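Local coordinates for protein exopolyphosphatase (Cytophaga hutchinsonii, PDB 3MDQ) that probably hydrolyses terminal phosphates from polyphosphate chains, as an exopolyphosphatase of the Ppx/GppA family, at residues K249-S254 / V275-I280; G48-E53 / Q92-R97; I6-M11 / Y305-G310; R113-I118 / L154-F159; L40-I45 / M265-A270. All blocks are in the same frame, centred on the assembly; numbering follows the deposited sequence. Where two conformers were deposited one is given.

Contact 1. Residues K249-S254 / V275-I280; sequences KQLVAS and VAICLI
Leu251 and Ile277 mark the approach of two helices, 241-253 and 267-286, with the CA atoms of these two residues 7.9 Å apart. Both side chains leave their backbones toward the partner helix and meet at about a right angle, terminal methyl against terminal methyl. Leu251 has CG anti to its carbonyl carbon (chi1 -71°), which carries CD1 across to the CD1 of Ile277. The modelled distance between Leu251 CD1 and Ile277 CD1, 3.4 Å, is shorter than normal carbon packing. Ile277 was refined in two conformers and the one described has a chi1 far from a staggered value, so this closeness is doubtful as a sign of strain. The other branch of the isoleucine works separately: Ile277 CG2 lies 4.3 Å from CG2 of Val252, a looser contact one residue further along the first helix. The two helices belong to the second domain of an actin-like ATPase fold, where helix 267-286 lies against the six-stranded sheet: Ala276 and Ile280 touch strand 133-138 while Ile277 faces helix 241-253. Leu217 of helix 212-225 touches both Leu251 and Ile277 and adds to the apolar cluster. At the end of helix 241-253, the carbonyl oxygen of Leu251 accepts two bonds, from Ser254 N at 3.2 Å and from Ser254 OG at 2.7 Å. The hydroxyl approaches with a C=O...OG angle of 123°, tilted 19° from the carbonyl plane, and is also hydrogen-bonded to Arg259 NH1.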
# COMPACT_ATOMS: atom_id res chain seq x y z
N LYS A 249 0.73 18.74 -9.58
CA LYS A 249 1.12 20.15 -9.46
C LYS A 249 0.62 20.71 -8.12
O LYS A 249 1.36 21.42 -7.40
CB LYS A 249 0.59 20.96 -10.65
CG LYS A 249 1.35 20.74 -11.90
CD LYS A 249 0.64 21.45 -13.05
CE LYS A 249 1.38 21.34 -14.37
NZ LYS A 249 0.48 21.72 -15.52
N GLN A 250 -0.61 20.36 -7.76
CA GLN A 250 -1.22 20.81 -6.50
C GLN A 250 -0.40 20.32 -5.30
O GLN A 250 -0.03 21.10 -4.42
CB GLN A 250 -2.69 20.35 -6.39
CG GLN A 250 -3.30 20.60 -5.04
CD GLN A 250 -4.67 19.99 -4.86
OE1 GLN A 250 -5.26 19.47 -5.82
NE2 GLN A 250 -5.18 20.04 -3.63
N LEU A 251 -0.06 19.03 -5.27
CA LEU A 251 0.62 18.49 -4.10
C LEU A 251 2.09 18.92 -4.04
O LEU A 251 2.59 19.17 -2.95
CB LEU A 251 0.47 16.96 -4.10
CG LEU A 251 -0.94 16.51 -3.80
CD1 LEU A 251 -1.14 14.99 -4.15
CD2 LEU A 251 -1.34 16.75 -2.34
N VAL A 252 2.78 19.03 -5.17
CA VAL A 252 4.16 19.52 -5.16
C VAL A 252 4.21 20.97 -4.61
O VAL A 252 5.15 21.34 -3.91
CB VAL A 252 4.83 19.37 -6.52
CG1 VAL A 252 6.13 20.18 -6.61
CG2 VAL A 252 5.03 17.90 -6.81
N ALA A 253 3.21 21.78 -4.91
CA ALA A 253 3.18 23.17 -4.43
C ALA A 253 2.79 23.28 -2.96
O ALA A 253 3.05 24.29 -2.34
CB ALA A 253 2.21 24.03 -5.28
N SER A 254 2.13 22.26 -2.43
CA SER A 254 1.52 22.28 -1.13
C SER A 254 2.50 22.23 0.03
O SER A 254 3.59 21.65 -0.06
CB SER A 254 0.49 21.13 -1.00
OG SER A 254 1.17 19.87 -0.82
N VAL A 275 6.59 12.96 -1.89
CA VAL A 275 7.58 12.05 -2.44
C VAL A 275 6.95 10.88 -3.16
O VAL A 275 7.46 10.40 -4.17
CB VAL A 275 8.63 11.60 -1.37
CG1 VAL A 275 9.45 12.82 -0.89
CG2 VAL A 275 8.00 10.88 -0.18
N ALA A 276 5.78 10.43 -2.69
CA ALA A 276 5.05 9.39 -3.36
C ALA A 276 4.63 9.83 -4.76
O ALA A 276 4.79 9.05 -5.73
CB ALA A 276 3.84 8.95 -2.50
N ILE A 277 4.07 11.04 -4.89
CA ILE A 277 3.65 11.52 -6.22
C ILE A 277 4.86 11.72 -7.15
O ILE A 277 4.74 11.51 -8.36
CB ILE A 277 2.69 12.78 -6.21
CG1 ILE A 277 1.43 12.47 -7.06
CG2 ILE A 277 3.34 13.95 -6.89
CD1 ILE A 277 0.23 13.21 -6.75
N CYS A 278 6.02 12.09 -6.61
CA CYS A 278 7.24 12.17 -7.41
C CYS A 278 7.61 10.79 -7.94
O CYS A 278 8.05 10.67 -9.06
CB CYS A 278 8.41 12.73 -6.59
SG CYS A 278 8.21 14.51 -6.31
N LEU A 279 7.50 9.77 -7.11
CA LEU A 279 7.78 8.38 -7.56
C LEU A 279 6.81 7.95 -8.65
O LEU A 279 7.22 7.34 -9.63
CB LEU A 279 7.73 7.40 -6.38
CG LEU A 279 7.98 5.93 -6.70
CD1 LEU A 279 9.34 5.78 -7.39
CD2 LEU A 279 7.89 5.09 -5.43
N ILE A 280 5.54 8.28 -8.50
CA ILE A 280 4.55 7.92 -9.52
C ILE A 280 4.89 8.61 -10.85
O ILE A 280 4.87 7.96 -11.92
CB ILE A 280 3.10 8.29 -9.08
CG1 ILE A 280 2.70 7.53 -7.82
CG2 ILE A 280 2.10 7.92 -10.23
CD1 ILE A 280 1.39 8.09 -7.15

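Contact 2. Residues G48-E53 / Q92-R97; sequences GFITEE and QVLIDR
Glu52 OE1 is held by both terminal nitrogens of Arg97, in a salt bridge between the first turn of helix 52-71 and helix 91-102, two helices of the N-terminal domain of this actin-like fold. The main bond runs from Arg97 NH1 to Glu52 OE1 at 3.0 Å and is fairly straight (161°). It meets the oxygen on its syn side while staying within the guanidinium plane. Arg97 NH2 adds a weak bond to the same Glu52 OE1 at 3.4 Å, so one oxygen accepts from both terminal nitrogens, unequally. The carboxylate and guanidinium planes are turned 43° apart, and the two side chains cross at about a right angle. The arginine reaches out as an extended chain, whereas the glutamate is bent at chi2 (-69°), which swings its carboxylate over to helix 91-102. Val93 CG1, one turn back, lies 3.2 Å above one guanidinium face near its rim, and Met55 also touches the arginine. A leucine in place of Arg97 would probably leave the Glu52 carboxylate without its charged mate and free to turn. Thr51 is the N-cap of helix 52-71, its OG1 accepting from Ala54 N. Deeper in, Ile50 and Leu94 are buried; both also touch Leu40, and their methyls Ile50 CD1 and Leu94 CD2 meet at 3.9 Å.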
# COMPACT_ATOMS: atom_id res chain seq x y z
N GLY A 48 16.70 0.88 11.26
CA GLY A 48 16.62 -0.57 11.38
C GLY A 48 15.98 -1.10 12.64
O GLY A 48 16.25 -2.22 13.01
N PHE A 49 15.14 -0.30 13.32
CA PHE A 49 14.41 -0.78 14.52
C PHE A 49 13.01 -0.19 14.62
O PHE A 49 12.66 0.76 13.90
CB PHE A 49 15.22 -0.55 15.80
CG PHE A 49 15.47 0.89 16.12
CD1 PHE A 49 14.52 1.65 16.74
CD2 PHE A 49 16.62 1.48 15.72
CE1 PHE A 49 14.71 3.00 17.00
CE2 PHE A 49 16.85 2.82 15.98
CZ PHE A 49 15.90 3.57 16.63
N ILE A 50 12.21 -0.77 15.53
CA ILE A 50 10.90 -0.27 15.83
C ILE A 50 10.96 0.36 17.25
O ILE A 50 11.41 -0.29 18.19
CB ILE A 50 9.86 -1.40 15.77
CG1 ILE A 50 9.89 -2.12 14.44
CG2 ILE A 50 8.43 -0.84 16.02
CD1 ILE A 50 9.00 -3.47 14.50
N THR A 51 10.49 1.60 17.42
CA THR A 51 10.61 2.24 18.71
C THR A 51 9.62 1.63 19.69
O THR A 51 8.63 0.98 19.31
CB THR A 51 10.29 3.74 18.61
OG1 THR A 51 8.90 3.92 18.27
CG2 THR A 51 11.20 4.42 17.58
N GLU A 52 9.86 1.87 20.96
CA GLU A 52 8.88 1.47 21.98
C GLU A 52 7.53 2.14 21.78
O GLU A 52 6.48 1.50 22.00
CB GLU A 52 9.38 1.76 23.40
CG GLU A 52 10.54 0.93 23.85
CD GLU A 52 10.20 -0.54 24.07
OE1 GLU A 52 9.02 -0.90 24.37
OE2 GLU A 52 11.15 -1.36 23.91
N GLU A 53 7.53 3.42 21.41
CA GLU A 53 6.28 4.12 21.21
C GLU A 53 5.49 3.50 20.08
O GLU A 53 4.27 3.36 20.16
CB GLU A 53 6.51 5.62 20.99
CG GLU A 53 6.95 6.28 22.34
CD GLU A 53 7.61 7.62 22.21
OE1 GLU A 53 7.26 8.39 21.29
OE2 GLU A 53 8.47 7.90 23.07
N GLN A 92 11.07 -9.46 16.66
CA GLN A 92 10.60 -10.57 17.45
C GLN A 92 10.05 -10.08 18.79
O GLN A 92 9.21 -10.75 19.37
CB GLN A 92 11.69 -11.61 17.72
CG GLN A 92 11.14 -12.98 18.15
CD GLN A 92 10.29 -13.60 17.05
OE1 GLN A 92 10.70 -13.59 15.88
NE2 GLN A 92 9.13 -14.11 17.41
N VAL A 93 10.55 -8.96 19.30
CA VAL A 93 9.97 -8.40 20.53
C VAL A 93 8.49 -8.08 20.28
O VAL A 93 7.61 -8.43 21.08
CB VAL A 93 10.71 -7.11 20.97
CG1 VAL A 93 9.96 -6.38 22.09
CG2 VAL A 93 12.17 -7.44 21.40
N LEU A 94 8.22 -7.37 19.19
CA LEU A 94 6.84 -7.01 18.80
C LEU A 94 5.97 -8.25 18.55
O LEU A 94 4.83 -8.32 19.05
CB LEU A 94 6.82 -6.06 17.60
CG LEU A 94 5.42 -5.66 17.10
CD1 LEU A 94 4.62 -5.00 18.23
CD2 LEU A 94 5.53 -4.70 15.84
N ILE A 95 6.50 -9.22 17.81
CA ILE A 95 5.76 -10.43 17.48
C ILE A 95 5.40 -11.19 18.75
O ILE A 95 4.27 -11.63 18.91
CB ILE A 95 6.60 -11.29 16.52
CG1 ILE A 95 6.69 -10.59 15.16
CG2 ILE A 95 6.01 -12.71 16.34
CD1 ILE A 95 7.68 -11.24 14.21
N ASP A 96 6.32 -11.28 19.69
CA ASP A 96 6.08 -12.04 20.92
C ASP A 96 5.07 -11.29 21.82
O ASP A 96 4.21 -11.91 22.47
CB ASP A 96 7.37 -12.29 21.67
CG ASP A 96 8.25 -13.32 20.99
OD1 ASP A 96 7.85 -13.94 19.97
OD2 ASP A 96 9.39 -13.51 21.47
N ARG A 97 5.17 -9.96 21.85
CA ARG A 97 4.20 -9.15 22.62
C ARG A 97 2.79 -9.32 22.05
O ARG A 97 1.83 -9.45 22.80
CB ARG A 97 4.61 -7.67 22.71
CG ARG A 97 5.85 -7.40 23.55
CD ARG A 97 6.22 -5.91 23.57
NE ARG A 97 7.48 -5.61 24.25
CZ ARG A 97 8.05 -4.39 24.28
NH1 ARG A 97 7.48 -3.38 23.70
NH2 ARG A 97 9.21 -4.22 24.88

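Contact 3. Residues I6-M11 / Y305-G310; sequences IGVIDM and YTMLDG
Ile6 has CG2 anti to its backbone N and CG1 anti to its carbonyl carbon (chi1 -65°), so its two branches meet different residues of the helix, Met307 and Leu308. Met307, a selenomethionine, bends at chi3 (74°), which brings its terminal methyl round to Ile6. The two side chains reach toward each other tip to tip, with Ile6 CG2 3.7 Å from Met307 CE and 3.9 Å from Met307 SE. The longer branch of the isoleucine ends against the neighbouring leucine, Ile6 CD1 standing 3.8 Å from Leu308 CD2. Val8, two residues on along the same side of the strand, adds only a loose contact from its CG2 to Met307 SE at 4.5 Å. Here the last helix of the chain, 299-309, lies on a face of the N-terminal sheet of an actin-like fold. Strand 5-11 is central in that sheet, between strands 15-24 and 76-81; the axes of segments 6-11 and 305-309 approach to 10.6 Å and run at 141° to each other. Ile9 points to the other face and meets Leu62, Phe65 and Leu69 of helix 52-71, so helices cover both sides of the strand. Leu308 also touches Ile23 of strand 15-24. The helix stops in a Schellman motif at Gly310, whose phi is positive and whose N bonds to Met307 O at 3.0 Å.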
# COMPACT_ATOMS: atom_id res chain seq x y z
N ILE A 6 -13.57 -15.04 7.53
CA ILE A 6 -12.12 -14.89 7.45
C ILE A 6 -11.78 -13.48 7.88
O ILE A 6 -12.40 -12.53 7.45
CB ILE A 6 -11.59 -15.12 6.01
CG1 ILE A 6 -11.84 -16.57 5.60
CG2 ILE A 6 -10.11 -14.76 5.91
CD1 ILE A 6 -11.54 -16.85 4.13
N GLY A 7 -10.77 -13.35 8.73
CA GLY A 7 -10.25 -12.06 9.13
C GLY A 7 -8.79 -11.92 8.69
O GLY A 7 -7.98 -12.83 8.92
N VAL A 8 -8.46 -10.80 8.07
CA VAL A 8 -7.11 -10.51 7.60
C VAL A 8 -6.68 -9.18 8.21
O VAL A 8 -7.42 -8.20 8.14
CB VAL A 8 -7.04 -10.40 6.05
CG1 VAL A 8 -5.62 -10.08 5.61
CG2 VAL A 8 -7.51 -11.69 5.38
N ILE A 9 -5.48 -9.17 8.78
CA ILE A 9 -4.84 -7.95 9.30
C ILE A 9 -3.57 -7.71 8.46
O ILE A 9 -2.73 -8.60 8.31
CB ILE A 9 -4.47 -8.04 10.79
CG1 ILE A 9 -5.73 -8.22 11.64
CG2 ILE A 9 -3.64 -6.80 11.23
CD1 ILE A 9 -5.49 -8.66 13.09
N ASP A 10 -3.45 -6.50 7.94
CA ASP A 10 -2.26 -6.02 7.24
C ASP A 10 -1.59 -5.06 8.19
O ASP A 10 -2.10 -3.94 8.42
CB ASP A 10 -2.69 -5.33 5.92
CG ASP A 10 -1.59 -4.59 5.21
OD1 ASP A 10 -0.41 -4.59 5.62
OD2 ASP A 10 -1.94 -3.97 4.18
N MSE A 11 -0.43 -5.45 8.70
CA MSE A 11 0.36 -4.57 9.60
C MSE A 11 1.30 -3.72 8.79
O MSE A 11 2.49 -3.98 8.75
CB MSE A 11 1.15 -5.37 10.62
CG MSE A 11 0.26 -6.10 11.57
SE MSE A 11 1.25 -7.30 12.77
CE MSE A 11 2.36 -6.00 13.69
N TYR A 305 -8.09 -13.57 -1.10
CA TYR A 305 -8.42 -14.34 -2.30
C TYR A 305 -7.45 -15.51 -2.51
O TYR A 305 -7.84 -16.54 -3.05
CB TYR A 305 -8.55 -13.43 -3.52
CG TYR A 305 -9.89 -12.73 -3.53
CD1 TYR A 305 -11.01 -13.40 -3.99
CD2 TYR A 305 -10.05 -11.45 -3.06
CE1 TYR A 305 -12.27 -12.80 -3.98
CE2 TYR A 305 -11.34 -10.85 -3.01
CZ TYR A 305 -12.42 -11.54 -3.49
OH TYR A 305 -13.67 -10.94 -3.48
N THR A 306 -6.23 -15.37 -2.03
CA THR A 306 -5.26 -16.48 -2.02
C THR A 306 -5.80 -17.60 -1.15
O THR A 306 -5.81 -18.77 -1.53
CB THR A 306 -3.86 -15.99 -1.60
OG1 THR A 306 -3.40 -15.06 -2.57
CG2 THR A 306 -2.86 -17.13 -1.51
N MSE A 307 -6.34 -17.23 0.02
CA MSE A 307 -6.97 -18.21 0.93
C MSE A 307 -8.18 -18.88 0.26
O MSE A 307 -8.33 -20.09 0.36
CB MSE A 307 -7.39 -17.54 2.25
CG MSE A 307 -6.19 -17.19 3.11
SE MSE A 307 -6.70 -16.01 4.60
CE MSE A 307 -7.62 -17.42 5.66
N LEU A 308 -9.04 -18.10 -0.36
CA LEU A 308 -10.22 -18.63 -1.03
C LEU A 308 -9.83 -19.53 -2.21
O LEU A 308 -10.55 -20.51 -2.52
CB LEU A 308 -11.16 -17.51 -1.50
CG LEU A 308 -11.80 -16.64 -0.39
CD1 LEU A 308 -12.64 -15.51 -0.96
CD2 LEU A 308 -12.60 -17.54 0.57
N ASP A 309 -8.72 -19.23 -2.88
CA ASP A 309 -8.19 -20.08 -3.97
C ASP A 309 -7.74 -21.44 -3.41
O ASP A 309 -7.58 -22.43 -4.19
CB ASP A 309 -6.98 -19.45 -4.68
CG ASP A 309 -7.33 -18.25 -5.58
OD1 ASP A 309 -8.51 -17.98 -5.92
OD2 ASP A 309 -6.36 -17.53 -5.98
N GLY A 310 -7.50 -21.53 -2.10
CA GLY A 310 -6.88 -22.71 -1.49
C GLY A 310 -5.37 -22.79 -1.62
O GLY A 310 -4.80 -23.90 -1.82

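Contact 4. Residues R113-I118 / L154-F159; sequences REAELI and LWKQSF
Lys156 leaves strand 153-159 toward helix 111-125, and its CB lies 4.0 Å from CB of Ala115. Its CG continues over the same methyl, 3.9 Å from Ala115 CB. A bend at chi2 (-63°) then turns the chain along toward Glu116. CD only brushes the carboxylate, while Lys156 CE comes to 3.1 Å from Glu116 OE2. At the tip, Lys156 NZ makes a salt bridge with Glu116 OE2 at 3.0 Å, although the hydrogen-bond geometry is weak. The other carboxylate oxygen is taken up within the helix: Arg113 NH1 bonds to Glu116 OE1 at 2.9 Å on the anti side, giving a three-residue network in which one carboxylate links two positive groups. An alanine in place of Glu116 would probably leave both Arg113 and Lys156 short of a counter-charge and let the lysine tip wander. Ala115 also touches Glu144 and Ile146 of strand 143-148, next to 153-159 in the sheet of the second domain. Helix 111-125 thus joins the two domains, meeting that sheet through Ala115 and helix 299-309 through Leu117, which touches Leu299 and Thr306.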
# COMPACT_ATOMS: atom_id res chain seq x y z
N ARG A 113 6.97 -11.96 -1.83
CA ARG A 113 5.68 -12.60 -1.58
C ARG A 113 4.61 -11.56 -1.38
O ARG A 113 3.47 -11.73 -1.82
CB ARG A 113 5.76 -13.44 -0.32
CG ARG A 113 4.52 -14.25 -0.01
CD ARG A 113 4.23 -15.22 -1.11
NE ARG A 113 2.99 -15.97 -0.86
CZ ARG A 113 2.18 -16.36 -1.83
NH1 ARG A 113 2.41 -16.05 -3.08
NH2 ARG A 113 1.06 -17.03 -1.55
N GLU A 114 4.97 -10.45 -0.72
CA GLU A 114 4.06 -9.31 -0.58
C GLU A 114 3.58 -8.81 -1.97
O GLU A 114 2.38 -8.59 -2.19
CB GLU A 114 4.75 -8.16 0.18
CG GLU A 114 3.90 -6.97 0.44
CD GLU A 114 4.61 -5.87 1.22
OE1 GLU A 114 5.84 -5.99 1.45
OE2 GLU A 114 3.96 -4.83 1.58
N ALA A 115 4.51 -8.69 -2.89
CA ALA A 115 4.16 -8.28 -4.24
C ALA A 115 3.19 -9.26 -4.91
O ALA A 115 2.19 -8.86 -5.55
CB ALA A 115 5.43 -8.12 -5.08
N GLU A 116 3.47 -10.55 -4.78
CA GLU A 116 2.58 -11.58 -5.35
C GLU A 116 1.17 -11.47 -4.80
O GLU A 116 0.16 -11.60 -5.53
CB GLU A 116 3.16 -12.97 -5.12
CG GLU A 116 4.45 -13.19 -5.85
CD GLU A 116 5.19 -14.42 -5.38
OE1 GLU A 116 4.80 -15.08 -4.40
OE2 GLU A 116 6.23 -14.69 -6.00
N LEU A 117 1.07 -11.31 -3.48
CA LEU A 117 -0.23 -11.28 -2.84
C LEU A 117 -0.98 -10.02 -3.22
O LEU A 117 -2.17 -10.07 -3.50
CB LEU A 117 -0.07 -11.41 -1.32
CG LEU A 117 0.45 -12.72 -0.80
CD1 LEU A 117 0.90 -12.55 0.66
CD2 LEU A 117 -0.64 -13.83 -0.91
N ILE A 118 -0.29 -8.88 -3.24
CA ILE A 118 -0.91 -7.64 -3.71
C ILE A 118 -1.50 -7.85 -5.11
O ILE A 118 -2.65 -7.47 -5.38
CB ILE A 118 0.08 -6.48 -3.74
CG1 ILE A 118 0.40 -6.07 -2.29
CG2 ILE A 118 -0.48 -5.30 -4.56
CD1 ILE A 118 1.69 -5.25 -2.14
N LEU A 154 4.52 -11.96 -14.60
CA LEU A 154 5.71 -12.04 -15.42
C LEU A 154 6.98 -11.65 -14.69
O LEU A 154 8.05 -12.22 -14.93
CB LEU A 154 5.50 -11.16 -16.66
CG LEU A 154 4.31 -11.57 -17.54
CD1 LEU A 154 4.01 -10.52 -18.66
CD2 LEU A 154 4.55 -12.95 -18.18
N TRP A 155 6.87 -10.68 -13.78
CA TRP A 155 7.99 -10.17 -13.04
C TRP A 155 7.44 -9.45 -11.81
O TRP A 155 6.37 -8.82 -11.87
CB TRP A 155 8.82 -9.19 -13.88
CG TRP A 155 9.91 -8.48 -13.18
CD1 TRP A 155 11.22 -8.87 -13.04
CD2 TRP A 155 9.80 -7.21 -12.53
NE1 TRP A 155 11.92 -7.90 -12.35
CE2 TRP A 155 11.09 -6.87 -12.04
CE3 TRP A 155 8.75 -6.30 -12.35
CZ2 TRP A 155 11.33 -5.68 -11.33
CZ3 TRP A 155 8.99 -5.12 -11.69
CH2 TRP A 155 10.28 -4.83 -11.19
N LYS A 156 8.17 -9.51 -10.72
CA LYS A 156 7.82 -8.66 -9.55
C LYS A 156 9.04 -8.36 -8.74
O LYS A 156 10.00 -9.14 -8.70
CB LYS A 156 6.76 -9.29 -8.66
CG LYS A 156 7.17 -10.42 -7.73
CD LYS A 156 7.65 -11.63 -8.42
CE LYS A 156 8.08 -12.70 -7.41
NZ LYS A 156 8.28 -14.06 -8.04
N GLN A 157 9.03 -7.21 -8.05
CA GLN A 157 10.13 -6.85 -7.17
C GLN A 157 9.64 -5.82 -6.16
O GLN A 157 8.86 -4.93 -6.50
CB GLN A 157 11.33 -6.33 -7.96
CG GLN A 157 12.58 -6.20 -7.12
CD GLN A 157 13.87 -6.28 -7.91
OE1 GLN A 157 13.91 -6.86 -9.01
NE2 GLN A 157 14.93 -5.71 -7.34
N SER A 158 10.12 -5.95 -4.92
CA SER A 158 9.86 -5.01 -3.85
C SER A 158 11.13 -4.19 -3.63
O SER A 158 12.24 -4.71 -3.64
CB SER A 158 9.54 -5.78 -2.59
OG SER A 158 9.34 -4.94 -1.48
N PHE A 159 10.94 -2.91 -3.37
CA PHE A 159 12.03 -1.98 -3.09
C PHE A 159 11.74 -1.25 -1.76
O PHE A 159 10.64 -0.77 -1.52
CB PHE A 159 12.14 -0.94 -4.21
CG PHE A 159 12.45 -1.52 -5.57
CD1 PHE A 159 11.42 -1.98 -6.38
CD2 PHE A 159 13.74 -1.59 -6.03
CE1 PHE A 159 11.70 -2.51 -7.62
CE2 PHE A 159 14.02 -2.11 -7.27
CZ PHE A 159 12.99 -2.57 -8.07

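Contact 5. Residues L40-I45 / M265-A270. With SO4 (sulfate ion), chain E; SO4 (sulfate ion), chain F.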
# COMPACT_ATOMS: atom_id res chain seq x y z
N LEU A 40 4.32 2.60 12.50
CA LEU A 40 5.30 1.61 12.91
C LEU A 40 6.71 2.04 12.51
O LEU A 40 7.71 1.66 13.13
CB LEU A 40 4.91 0.24 12.30
CG LEU A 40 5.34 -1.00 13.01
CD1 LEU A 40 4.92 -1.00 14.50
CD2 LEU A 40 4.81 -2.19 12.21
N GLY A 41 6.81 2.81 11.44
CA GLY A 41 8.13 3.22 10.93
C GLY A 41 8.69 4.47 11.59
O GLY A 41 9.90 4.71 11.60
N LYS A 42 7.80 5.25 12.19
CA LYS A 42 8.15 6.55 12.75
C LYS A 42 9.24 6.42 13.80
O LYS A 42 9.14 5.62 14.73
CB LYS A 42 6.90 7.23 13.33
CG LYS A 42 7.17 8.59 13.96
CD LYS A 42 5.92 9.18 14.64
CE LYS A 42 4.96 9.77 13.66
NZ LYS A 42 3.68 10.15 14.35
N GLY A 43 10.29 7.21 13.65
CA GLY A 43 11.37 7.24 14.64
C GLY A 43 12.36 6.09 14.55
O GLY A 43 13.35 6.07 15.31
N GLY A 44 12.13 5.12 13.65
CA GLY A 44 13.02 3.96 13.58
C GLY A 44 13.36 3.28 12.27
O GLY A 44 14.43 2.70 12.16
N ILE A 45 12.49 3.37 11.28
CA ILE A 45 12.63 2.52 10.13
C ILE A 45 13.95 2.67 9.41
O ILE A 45 14.51 1.64 9.03
CB ILE A 45 11.41 2.61 9.19
CG1 ILE A 45 11.40 1.41 8.23
CG2 ILE A 45 11.28 4.01 8.54
CD1 ILE A 45 10.08 1.25 7.44
N MSE A 265 -6.94 12.67 4.01
CA MSE A 265 -5.51 12.63 4.05
C MSE A 265 -5.06 12.55 5.50
O MSE A 265 -4.89 13.57 6.18
CB MSE A 265 -4.92 13.83 3.35
CG MSE A 265 -3.41 13.80 3.27
SE MSE A 265 -2.64 12.92 1.85
CE MSE A 265 -3.08 14.19 0.44
N ILE A 266 -4.81 11.34 5.97
CA ILE A 266 -4.33 11.14 7.33
C ILE A 266 -2.89 11.69 7.50
O ILE A 266 -2.15 11.81 6.52
CB ILE A 266 -4.42 9.64 7.75
CG1 ILE A 266 -3.54 8.74 6.89
CG2 ILE A 266 -5.91 9.15 7.69
CD1 ILE A 266 -3.66 7.23 7.28
N GLU A 267 -2.52 12.03 8.74
CA GLU A 267 -1.22 12.68 9.00
C GLU A 267 -0.00 11.99 8.37
O GLU A 267 0.82 12.63 7.71
CB GLU A 267 -0.97 12.83 10.50
CG GLU A 267 0.16 13.87 10.81
CD GLU A 267 1.56 13.28 11.01
OE1 GLU A 267 1.68 12.05 11.17
OE2 GLU A 267 2.56 14.07 11.04
N LEU A 268 0.13 10.68 8.53
CA LEU A 268 1.32 10.02 8.02
C LEU A 268 1.36 10.04 6.49
O LEU A 268 2.43 10.15 5.88
CB LEU A 268 1.43 8.58 8.54
CG LEU A 268 1.75 8.49 10.04
CD1 LEU A 268 1.54 7.04 10.52
CD2 LEU A 268 3.18 8.96 10.38
N ARG A 269 0.20 9.96 5.88
CA ARG A 269 0.13 10.10 4.42
C ARG A 269 0.41 11.54 3.97
O ARG A 269 1.17 11.74 3.02
CB ARG A 269 -1.19 9.60 3.90
CG ARG A 269 -1.21 9.40 2.35
CD ARG A 269 -2.56 8.86 1.93
NE ARG A 269 -2.79 7.63 2.66
CZ ARG A 269 -3.97 7.15 3.02
NH1 ARG A 269 -5.12 7.76 2.71
NH2 ARG A 269 -4.00 6.02 3.70
N ALA A 270 -0.13 12.54 4.65
CA ALA A 270 0.24 13.93 4.37
C ALA A 270 1.75 14.12 4.39
O ALA A 270 2.29 14.84 3.54
CB ALA A 270 -0.43 14.88 5.36
S SO4 E . -0.47 5.13 4.16
O1 SO4 E . 0.12 6.28 4.91
O2 SO4 E . 0.41 4.01 3.94
O3 SO4 E . -0.80 5.62 2.78
O4 SO4 E . -1.70 4.62 4.78
S SO4 F . -7.02 3.88 2.78
O1 SO4 F . -6.80 5.01 3.70
O2 SO4 F . -5.88 2.97 2.89
O3 SO4 F . -7.12 4.41 1.43
O4 SO4 F . -8.25 3.17 3.15
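In the loop that carries Lys42 over to Leu268, Leu40 comes first, its side chain buried against Phe16, Ala84 and Val85. Gly41 follows and its carbonyl oxygen accepts two backbone bonds, from Gly44 N and, at 2.9 Å, from Ile45 N, which curl the loop into a tight turn. Lys42 sends its chain across: CG lies anti to the backbone N (chi1 179°) and a bend at chi3 lays CE on the leucine, 3.8 Å from Leu268 CD2, the two side chains crossing at about a right angle. Its NZ stays 4.2 Å from Glu267 OE1, too far for a salt bridge, and the carboxylate is instead bridged through OE2 to Arg256. Gly43 has a positive phi, which favours glycine at this turn, and after Gly44 the segment ends with Ile45, whose side chain touches Thr13 and helix 163-169. On the opposing segment, Arg269 faces two sulfates. Its NE bonds to O3 of sulfate E at 2.8 Å and its NH2 to O4 of sulfate E at 2.9 Å, while NH2 also reaches O1 of sulfate F at 3.0 Å. Ile266 CG1 lies over the centre of one guanidinium face. Thr15, Asn14 and Lys35 add further bonds to the sulfates, which probably come from the crystallisation liquor but are consistent with a phosphate-binding cleft between the two domains, as in actin-like phosphotransferases and the Ppx/GppA family.

In the fold
Following the chain from the N terminus, contact 3 opens on strand 5-11 and closes only with the last helix, so the other four lie within its span. Contact 5 opens next, in the loop before helix 52-71. Within it, contact 2 closes a loop of 38 residues, bringing the start of helix 52-71 to helix 91-102 in the N-terminal domain, and contact 4 then ties helix 111-125 to the edge strand of the second sheet. Contact 1 opens before contact 5 closes and ends after it, so the two cross; both use helix 267-286. Contacts 4 and 5 join the domains, contacts 1 and 2 stay within one each, and contact 3 brings the C-terminal helix back to the first.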